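PDB 1WN0: histidine-containing phosphotransfer protein from Zea mays, which probably relays phosphoryl groups through an active histidine between cytokinin sensor histidine kinases and response regulators. Local coordinates for residues A54-S59 and V79-G84; L49-A54 and D126-F131. All blocks are in the same frame, centred on the assembly; numbering follows the deposited sequence.

Interaction 1. Residues A54-S59 and V79-G84; sequences ADRIIS and VHQLKG
Asp55 O is gripped twice by Ser59, on the side of its helix turned away from residues 79-84, whose Gln81 and Leu82 meet Ile57 on the facing side. The backbone Ser59 N and the hydroxyl Ser59 OG reach this carbonyl from opposite faces of its plane, OG at 3.0 Å from Asp55 O. Serine suits this exposed turn because its short side chain can fold back on its own helix.

The segments 54-59 and 79-84 run antiparallel, at 160°, and the contact between them is mainly apolar. With CG1 held anti to the carbonyl carbon (chi1 -69°), Ile57 spreads its two branches over different partners. Ile57 CD1 lies 3.8 Å from Gln81 CB, while Ile57 CG2 packs against Leu82 CB at 4.0 Å. A branched residue thus fills the space along two neighbouring side chains, and an alanine here would probably open a gap beside Leu82 and leave the aliphatic stem of Gln81 without its apolar mate.

Leu82 forks in turn. Its CD1 rests 3.9 Å from Ala54 CB, where a small residue lets the leucine come close to the backbone, and its CD2 meets Ile58 CG1, one turn further on, at 4.1 Å. At the exposed rim, Arg56 NH1 approaches Gln81 OE1 edge-on at 4.1 Å without a hydrogen bond; the firmer partner of this guanidinium is Asp53, in a salt bridge with NH2. Glutamine suits this rim: its CB packs on Ile57 while its amide end stays at the surface.

Beyond the pair, Ala54 and Ile58 also touch Phe124 of helix 110-138, and Leu82 reaches Cys98 of helix 92-99, so the contact joins helices 42-64 and 72-88 against two further helices.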
ATOM      1  N   ALA A  54      -0.575   5.417  -3.165  1.00 35.79           N
ATOM      2  CA  ALA A  54       0.376   4.310  -3.436  1.00 36.15           C
ATOM      3  C   ALA A  54       0.804   4.297  -4.941  1.00 37.42           C
ATOM      4  O   ALA A  54       2.004   4.173  -5.313  1.00 34.76           O
ATOM      5  CB  ALA A  54      -0.259   2.950  -3.080  1.00 36.84           C
ATOM      6  N   ASP A  55      -0.214   4.495  -5.799  1.00 37.10           N
ATOM      7  CA  ASP A  55      -0.049   4.466  -7.219  1.00 37.17           C
ATOM      8  C   ASP A  55       0.862   5.594  -7.690  1.00 37.41           C
ATOM      9  O   ASP A  55       1.807   5.340  -8.442  1.00 34.66           O
ATOM     10  CB  ASP A  55      -1.384   4.452  -7.964  1.00 38.18           C
ATOM     11  CG  ASP A  55      -1.220   4.165  -9.433  1.00 43.17           C
ATOM     12  OD1 ASP A  55      -0.961   2.994  -9.900  1.00 42.06           O
ATOM     13  OD2 ASP A  55      -1.217   5.169 -10.159  1.00 55.28           O
ATOM     14  N   ARG A  56       0.694   6.779  -7.149  1.00 35.92           N
ATOM     15  CA  ARG A  56       1.486   7.926  -7.621  1.00 36.32           C
ATOM     16  C   ARG A  56       2.928   7.721  -7.021  1.00 34.84           C
ATOM     17  O   ARG A  56       3.968   7.836  -7.696  1.00 31.96           O
ATOM     18  CB  ARG A  56       0.784   9.202  -7.141  1.00 37.07           C
ATOM     19  CG  ARG A  56       1.585  10.500  -7.353  1.00 43.41           C
ATOM     20  CD  ARG A  56       1.071  11.786  -6.502  1.00 46.72           C
ATOM     21  NE  ARG A  56       0.458  11.476  -5.176  1.00 47.75           N
ATOM     22  CZ  ARG A  56       1.097  11.498  -3.995  1.00 49.14           C
ATOM     23  NH1 ARG A  56       2.436  11.818  -3.898  1.00 51.42           N
ATOM     24  NH2 ARG A  56       0.411  11.161  -2.898  1.00 47.06           N
ATOM     25  N   ILE A  57       3.016   7.286  -5.748  1.00 34.31           N
ATOM     26  CA  ILE A  57       4.394   7.137  -5.176  1.00 32.26           C
ATOM     27  C   ILE A  57       5.280   6.063  -5.878  1.00 31.99           C
ATOM     28  O   ILE A  57       6.412   6.282  -6.175  1.00 29.48           O
ATOM     29  CB  ILE A  57       4.301   6.868  -3.701  1.00 31.95           C
ATOM     30  CG1 ILE A  57       3.782   8.170  -3.015  1.00 34.08           C
ATOM     31  CG2 ILE A  57       5.673   6.430  -3.218  1.00 30.06           C
ATOM     32  CD1 ILE A  57       3.227   7.875  -1.729  1.00 34.95           C
ATOM     33  N   ILE A  58       4.670   4.976  -6.212  1.00 30.66           N
ATOM     34  CA  ILE A  58       5.292   3.873  -7.018  1.00 35.18           C
ATOM     35  C   ILE A  58       5.776   4.305  -8.391  1.00 34.81           C
ATOM     36  O   ILE A  58       6.976   4.020  -8.741  1.00 33.33           O
ATOM     37  CB  ILE A  58       4.338   2.653  -7.038  1.00 34.68           C
ATOM     38  CG1 ILE A  58       4.313   2.031  -5.631  1.00 39.62           C
ATOM     39  CG2 ILE A  58       4.794   1.702  -8.052  1.00 41.56           C
ATOM     40  CD1 ILE A  58       3.262   0.872  -5.407  1.00 42.55           C
ATOM     41  N   SER A  59       4.948   5.085  -9.126  1.00 35.83           N
ATOM     42  CA  SER A  59       5.445   5.741 -10.349  1.00 36.42           C
ATOM     43  C   SER A  59       6.523   6.690 -10.162  1.00 35.26           C
ATOM     44  O   SER A  59       7.480   6.654 -10.968  1.00 35.05           O
ATOM     45  CB  SER A  59       4.339   6.465 -11.233  1.00 38.47           C
ATOM     46  OG  SER A  59       3.248   5.578 -11.037  1.00 45.18           O
ATOM     47  N   VAL A  79       9.447   6.341  -0.162  1.00 30.39           N
ATOM     48  CA  VAL A  79       9.070   5.108   0.528  1.00 30.74           C
ATOM     49  C   VAL A  79       8.472   5.367   1.842  1.00 30.39           C
ATOM     50  O   VAL A  79       7.519   4.651   2.244  1.00 30.30           O
ATOM     51  CB  VAL A  79      10.291   4.091   0.680  1.00 32.45           C
ATOM     52  CG1 VAL A  79      10.028   2.853   1.511  1.00 32.95           C
ATOM     53  CG2 VAL A  79      10.721   3.599  -0.668  1.00 37.78           C
ATOM     54  N   HIS A  80       9.069   6.256   2.601  1.00 30.32           N
ATOM     55  CA  HIS A  80       8.506   6.634   3.897  1.00 34.48           C
ATOM     56  C   HIS A  80       7.010   7.087   3.828  1.00 34.74           C
ATOM     57  O   HIS A  80       6.174   6.576   4.585  1.00 34.34           O
ATOM     58  CB  HIS A  80       9.416   7.729   4.636  1.00 37.45           C
ATOM     59  CG  HIS A  80       8.903   8.121   5.991  1.00 44.18           C
ATOM     60  ND1 HIS A  80       8.970   7.266   7.087  1.00 52.88           N
ATOM     61  CD2 HIS A  80       8.285   9.267   6.432  1.00 50.03           C
ATOM     62  CE1 HIS A  80       8.380   7.853   8.128  1.00 50.86           C
ATOM     63  NE2 HIS A  80       7.967   9.066   7.760  1.00 51.46           N
ATOM     64  N   GLN A  81       6.654   7.881   2.804  1.00 34.48           N
ATOM     65  CA  GLN A  81       5.268   8.161   2.488  1.00 33.68           C
ATOM     66  C   GLN A  81       4.481   6.941   2.123  1.00 33.51           C
ATOM     67  O   GLN A  81       3.290   6.867   2.472  1.00 30.91           O
ATOM     68  CB  GLN A  81       5.106   9.162   1.356  1.00 35.54           C
ATOM     69  CG  GLN A  81       5.949  10.512   1.489  1.00 39.51           C
ATOM     70  CD  GLN A  81       5.846  11.419   0.179  1.00 53.70           C
ATOM     71  OE1 GLN A  81       4.890  11.291  -0.609  1.00 59.35           O
ATOM     72  NE2 GLN A  81       6.852  12.322  -0.037  1.00 58.99           N
ATOM     73  N   LEU A  82       5.067   6.011   1.354  1.00 32.52           N
ATOM     74  CA  LEU A  82       4.302   4.829   0.984  1.00 31.34           C
ATOM     75  C   LEU A  82       4.025   3.984   2.209  1.00 31.87           C
ATOM     76  O   LEU A  82       2.923   3.340   2.321  1.00 32.19           O
ATOM     77  CB  LEU A  82       5.024   4.015  -0.106  1.00 31.47           C
ATOM     78  CG  LEU A  82       4.481   2.691  -0.539  1.00 31.23           C
ATOM     79  CD1 LEU A  82       3.055   2.884  -0.951  1.00 38.98           C
ATOM     80  CD2 LEU A  82       5.200   2.173  -1.636  1.00 30.84           C
ATOM     81  N   LYS A  83       5.022   3.935   3.107  1.00 31.75           N
ATOM     82  CA  LYS A  83       4.871   3.229   4.391  1.00 34.00           C
ATOM     83  C   LYS A  83       3.702   3.777   5.210  1.00 34.54           C
ATOM     84  O   LYS A  83       2.785   2.957   5.639  1.00 35.78           O
ATOM     85  CB  LYS A  83       6.131   3.333   5.161  1.00 35.63           C
ATOM     86  CG  LYS A  83       6.187   2.639   6.478  1.00 41.89           C
ATOM     87  CD  LYS A  83       7.279   3.117   7.449  1.00 47.46           C
ATOM     88  CE  LYS A  83       6.713   2.829   8.929  1.00 56.68           C
ATOM     89  NZ  LYS A  83       7.710   2.833  10.097  1.00 59.26           N
ATOM     90  N   GLY A  84       3.663   5.099   5.405  1.00 32.80           N
ATOM     91  CA  GLY A  84       2.514   5.738   6.156  1.00 33.49           C
ATOM     92  C   GLY A  84       1.177   5.484   5.460  1.00 33.55           C
ATOM     93  O   GLY A  84       0.119   5.150   6.069  1.00 35.18           O
TER

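Interaction 2. Residues L49-A54 and D126-F131; sequences LFCDDA and DLRNKF
The ring of Phe50 packs against both Leu127 and Phe131 in the interior of the four-helix bundle characteristic of histidine-containing phosphotransfer domains. Here the segments 49-54 and 126-131, of helices 42-64 and 110-138, run antiparallel at 150°. With its CG anti to the backbone N (chi1 161°), Phe50 reaches across so that CE2 lies 3.7 Å from Leu127 CD1 and the same atom 3.7 Å from Phe131 CE2. The two rings are almost perpendicular, their planes 89° apart, and Phe50 CE2 arrives at the edge of the Phe131 ring, near its plane. One face of Phe131 is taken by Leu127 CD2, 3.3 Å above the ring plane and over its centre. Leucine and phenylalanine, one turn apart, thus form a single apolar surface for Phe50.

Cys51, partly exposed, extends the contact beside the rings. Its SG lies 3.9 Å from Arg128 CG and makes an oblique sulfur-aromatic contact with Phe131, 4.2 Å from SG to CD2. A small, polarisable thiol suits this position, able to sit beside both an aliphatic stem and a ring. Arg128 offers Cys51 only its methylenes; the chain then bends at chi3, which turns its guanidinium toward Asp55 on the facing helix. Arginine fits a border site because it joins an apolar methylene stem to a charged guanidinium.

Phe131 also touches Met17 of helix 10-19 and the ring of Phe27. Beside it, Lys130 reaches back one turn to form a salt bridge, with NZ 2.7 Å from Asp126 OD1 and nearly in line with the carboxylate's CG-OD1 bond.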
ATOM      1  N   LEU A  49      -7.819   6.950  -1.121  1.00 38.76           N
ATOM      2  CA  LEU A  49      -6.618   7.830  -0.910  1.00 37.57           C
ATOM      3  C   LEU A  49      -5.346   6.913  -0.893  1.00 37.25           C
ATOM      4  O   LEU A  49      -4.289   7.206  -1.543  1.00 35.42           O
ATOM      5  CB  LEU A  49      -6.811   8.616   0.381  1.00 35.42           C
ATOM      6  CG  LEU A  49      -5.638   9.566   0.672  1.00 40.56           C
ATOM      7  CD1 LEU A  49      -5.179  10.531  -0.474  1.00 35.05           C
ATOM      8  CD2 LEU A  49      -5.852  10.356   1.996  1.00 43.58           C
ATOM      9  N   PHE A  50      -5.489   5.719  -0.303  1.00 36.01           N
ATOM     10  CA  PHE A  50      -4.359   4.779  -0.336  1.00 38.49           C
ATOM     11  C   PHE A  50      -4.069   4.311  -1.785  1.00 40.44           C
ATOM     12  O   PHE A  50      -2.908   4.448  -2.282  1.00 38.65           O
ATOM     13  CB  PHE A  50      -4.616   3.572   0.531  1.00 39.71           C
ATOM     14  CG  PHE A  50      -3.759   2.397   0.211  1.00 37.61           C
ATOM     15  CD1 PHE A  50      -2.411   2.408   0.564  1.00 40.68           C
ATOM     16  CD2 PHE A  50      -4.300   1.271  -0.415  1.00 35.56           C
ATOM     17  CE1 PHE A  50      -1.616   1.293   0.318  1.00 38.52           C
ATOM     18  CE2 PHE A  50      -3.523   0.165  -0.647  1.00 35.74           C
ATOM     19  CZ  PHE A  50      -2.185   0.184  -0.348  1.00 36.44           C
ATOM     20  N   CYS A  51      -5.124   3.874  -2.486  1.00 39.36           N
ATOM     21  CA  CYS A  51      -4.959   3.499  -3.914  1.00 40.15           C
ATOM     22  C   CYS A  51      -4.354   4.682  -4.780  1.00 40.50           C
ATOM     23  O   CYS A  51      -3.400   4.459  -5.499  1.00 37.19           O
ATOM     24  CB  CYS A  51      -6.231   2.910  -4.497  1.00 39.18           C
ATOM     25  SG  CYS A  51      -6.850   1.492  -3.548  1.00 43.71           S
ATOM     26  N   ASP A  52      -4.784   5.934  -4.600  1.00 39.71           N
ATOM     27  CA  ASP A  52      -4.187   7.017  -5.364  1.00 40.77           C
ATOM     28  C   ASP A  52      -2.806   7.381  -4.924  1.00 38.97           C
ATOM     29  O   ASP A  52      -1.963   7.516  -5.735  1.00 38.88           O
ATOM     30  CB  ASP A  52      -5.053   8.260  -5.380  1.00 41.67           C
ATOM     31  CG  ASP A  52      -6.476   7.952  -5.885  1.00 44.22           C
ATOM     32  OD1 ASP A  52      -7.426   8.629  -5.474  1.00 45.51           O
ATOM     33  OD2 ASP A  52      -6.675   7.063  -6.732  1.00 44.46           O
ATOM     34  N   ASP A  53      -2.563   7.493  -3.621  1.00 39.54           N
ATOM     35  CA  ASP A  53      -1.229   7.762  -3.133  1.00 39.50           C
ATOM     36  C   ASP A  53      -0.257   6.638  -3.507  1.00 36.32           C
ATOM     37  O   ASP A  53       0.835   6.903  -4.017  1.00 34.80           O
ATOM     38  CB  ASP A  53      -1.166   7.940  -1.584  1.00 41.34           C
ATOM     39  CG  ASP A  53      -1.750   9.264  -1.035  1.00 45.08           C
ATOM     40  OD1 ASP A  53      -1.996  10.212  -1.801  1.00 40.13           O
ATOM     41  OD2 ASP A  53      -1.933   9.420   0.232  1.00 47.57           O
ATOM     42  N   ALA A  54      -0.575   5.417  -3.165  1.00 35.79           N
ATOM     43  CA  ALA A  54       0.376   4.310  -3.436  1.00 36.15           C
ATOM     44  C   ALA A  54       0.804   4.297  -4.941  1.00 37.42           C
ATOM     45  O   ALA A  54       2.004   4.173  -5.313  1.00 34.76           O
ATOM     46  CB  ALA A  54      -0.259   2.950  -3.080  1.00 36.84           C
ATOM     47  N   ASP A 126      -2.206  -6.293  -6.208  1.00 44.59           N
ATOM     48  CA  ASP A 126      -3.084  -7.350  -5.635  1.00 45.21           C
ATOM     49  C   ASP A 126      -4.066  -6.758  -4.599  1.00 46.68           C
ATOM     50  O   ASP A 126      -5.290  -7.026  -4.631  1.00 47.92           O
ATOM     51  CB  ASP A 126      -2.138  -8.415  -5.056  1.00 45.80           C
ATOM     52  CG  ASP A 126      -2.846  -9.604  -4.427  1.00 51.42           C
ATOM     53  OD1 ASP A 126      -4.083  -9.817  -4.541  1.00 57.71           O
ATOM     54  OD2 ASP A 126      -2.217 -10.422  -3.764  1.00 56.48           O
ATOM     55  N   LEU A 127      -3.583  -5.906  -3.676  1.00 45.47           N
ATOM     56  CA  LEU A 127      -4.454  -5.382  -2.662  1.00 43.25           C
ATOM     57  C   LEU A 127      -5.375  -4.370  -3.256  1.00 42.98           C
ATOM     58  O   LEU A 127      -6.582  -4.361  -3.008  1.00 40.79           O
ATOM     59  CB  LEU A 127      -3.649  -4.768  -1.539  1.00 43.93           C
ATOM     60  CG  LEU A 127      -4.298  -4.537  -0.158  1.00 45.05           C
ATOM     61  CD1 LEU A 127      -3.796  -3.317   0.495  1.00 46.80           C
ATOM     62  CD2 LEU A 127      -5.688  -4.561  -0.113  1.00 47.20           C
ATOM     63  N   ARG A 128      -4.850  -3.497  -4.094  1.00 41.82           N
ATOM     64  CA  ARG A 128      -5.752  -2.621  -4.776  1.00 42.67           C
ATOM     65  C   ARG A 128      -7.004  -3.307  -5.412  1.00 46.09           C
ATOM     66  O   ARG A 128      -8.138  -2.791  -5.239  1.00 43.65           O
ATOM     67  CB  ARG A 128      -5.078  -1.889  -5.884  1.00 42.20           C
ATOM     68  CG  ARG A 128      -6.017  -0.856  -6.510  1.00 41.25           C
ATOM     69  CD  ARG A 128      -5.249   0.110  -7.419  1.00 47.02           C
ATOM     70  NE  ARG A 128      -4.792  -0.628  -8.569  1.00 48.18           N
ATOM     71  CZ  ARG A 128      -3.992  -0.188  -9.543  1.00 51.75           C
ATOM     72  NH1 ARG A 128      -3.498   1.087  -9.576  1.00 50.33           N
ATOM     73  NH2 ARG A 128      -3.731  -1.065 -10.527  1.00 47.53           N
ATOM     74  N   ASN A 129      -6.762  -4.405  -6.184  1.00 46.67           N
ATOM     75  CA  ASN A 129      -7.828  -5.103  -6.872  1.00 49.63           C
ATOM     76  C   ASN A 129      -8.855  -5.624  -5.922  1.00 50.36           C
ATOM     77  O   ASN A 129     -10.012  -5.554  -6.239  1.00 51.26           O
ATOM     78  CB  ASN A 129      -7.361  -6.261  -7.819  1.00 50.49           C
ATOM     79  CG  ASN A 129      -6.554  -5.697  -9.069  1.00 55.50           C
ATOM     80  OD1 ASN A 129      -6.768  -4.508  -9.497  1.00 56.70           O
ATOM     81  ND2 ASN A 129      -5.633  -6.544  -9.642  1.00 55.88           N
ATOM     82  N   LYS A 130      -8.422  -6.156  -4.793  1.00 49.90           N
ATOM     83  CA  LYS A 130      -9.309  -6.564  -3.786  1.00 49.88           C
ATOM     84  C   LYS A 130     -10.135  -5.396  -3.268  1.00 49.19           C
ATOM     85  O   LYS A 130     -11.352  -5.501  -3.096  1.00 50.32           O
ATOM     86  CB  LYS A 130      -8.537  -7.195  -2.638  1.00 50.52           C
ATOM     87  CG  LYS A 130      -7.717  -8.407  -3.046  1.00 55.50           C
ATOM     88  CD  LYS A 130      -8.513  -9.653  -3.107  1.00 61.01           C
ATOM     89  CE  LYS A 130      -7.660 -10.770  -3.547  1.00 65.03           C
ATOM     90  NZ  LYS A 130      -6.710 -10.273  -4.506  1.00 70.00           N
ATOM     91  N   PHE A 131      -9.475  -4.295  -2.984  1.00 47.63           N
ATOM     92  CA  PHE A 131     -10.139  -3.122  -2.392  1.00 46.95           C
ATOM     93  C   PHE A 131     -11.178  -2.593  -3.380  1.00 46.94           C
ATOM     94  O   PHE A 131     -12.195  -2.003  -2.951  1.00 44.81           O
ATOM     95  CB  PHE A 131      -9.168  -1.943  -2.041  1.00 45.35           C
ATOM     96  CG  PHE A 131      -8.480  -2.044  -0.700  1.00 45.27           C
ATOM     97  CD1 PHE A 131      -9.059  -2.668   0.400  1.00 49.23           C
ATOM     98  CD2 PHE A 131      -7.242  -1.422  -0.523  1.00 46.98           C
ATOM     99  CE1 PHE A 131      -8.391  -2.703   1.600  1.00 49.63           C
ATOM    100  CE2 PHE A 131      -6.593  -1.469   0.674  1.00 44.10           C
ATOM    101  CZ  PHE A 131      -7.158  -2.101   1.709  1.00 46.58           C
TER

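Overall arrangement
Both interactions draw on helix 42-64, which pairs with helix 72-88 in interaction 1 and with helix 110-138 in interaction 2. Their centres are 11 Å apart, and they share Ala54, the last residue of 49-54 and the first of 54-59. Along the chain, interaction 1 is nested within the loop that interaction 2 closes. A salt bridge ties them together directly: Asp55 OD1 of the first lies 3.2 Å from Arg128 NH1 of the second. Helix 42-64 is therefore held by two partners on successive turns, within the bundle whose helix 72-88 bears His80, the predicted phosphorylation site, on its exposed surface.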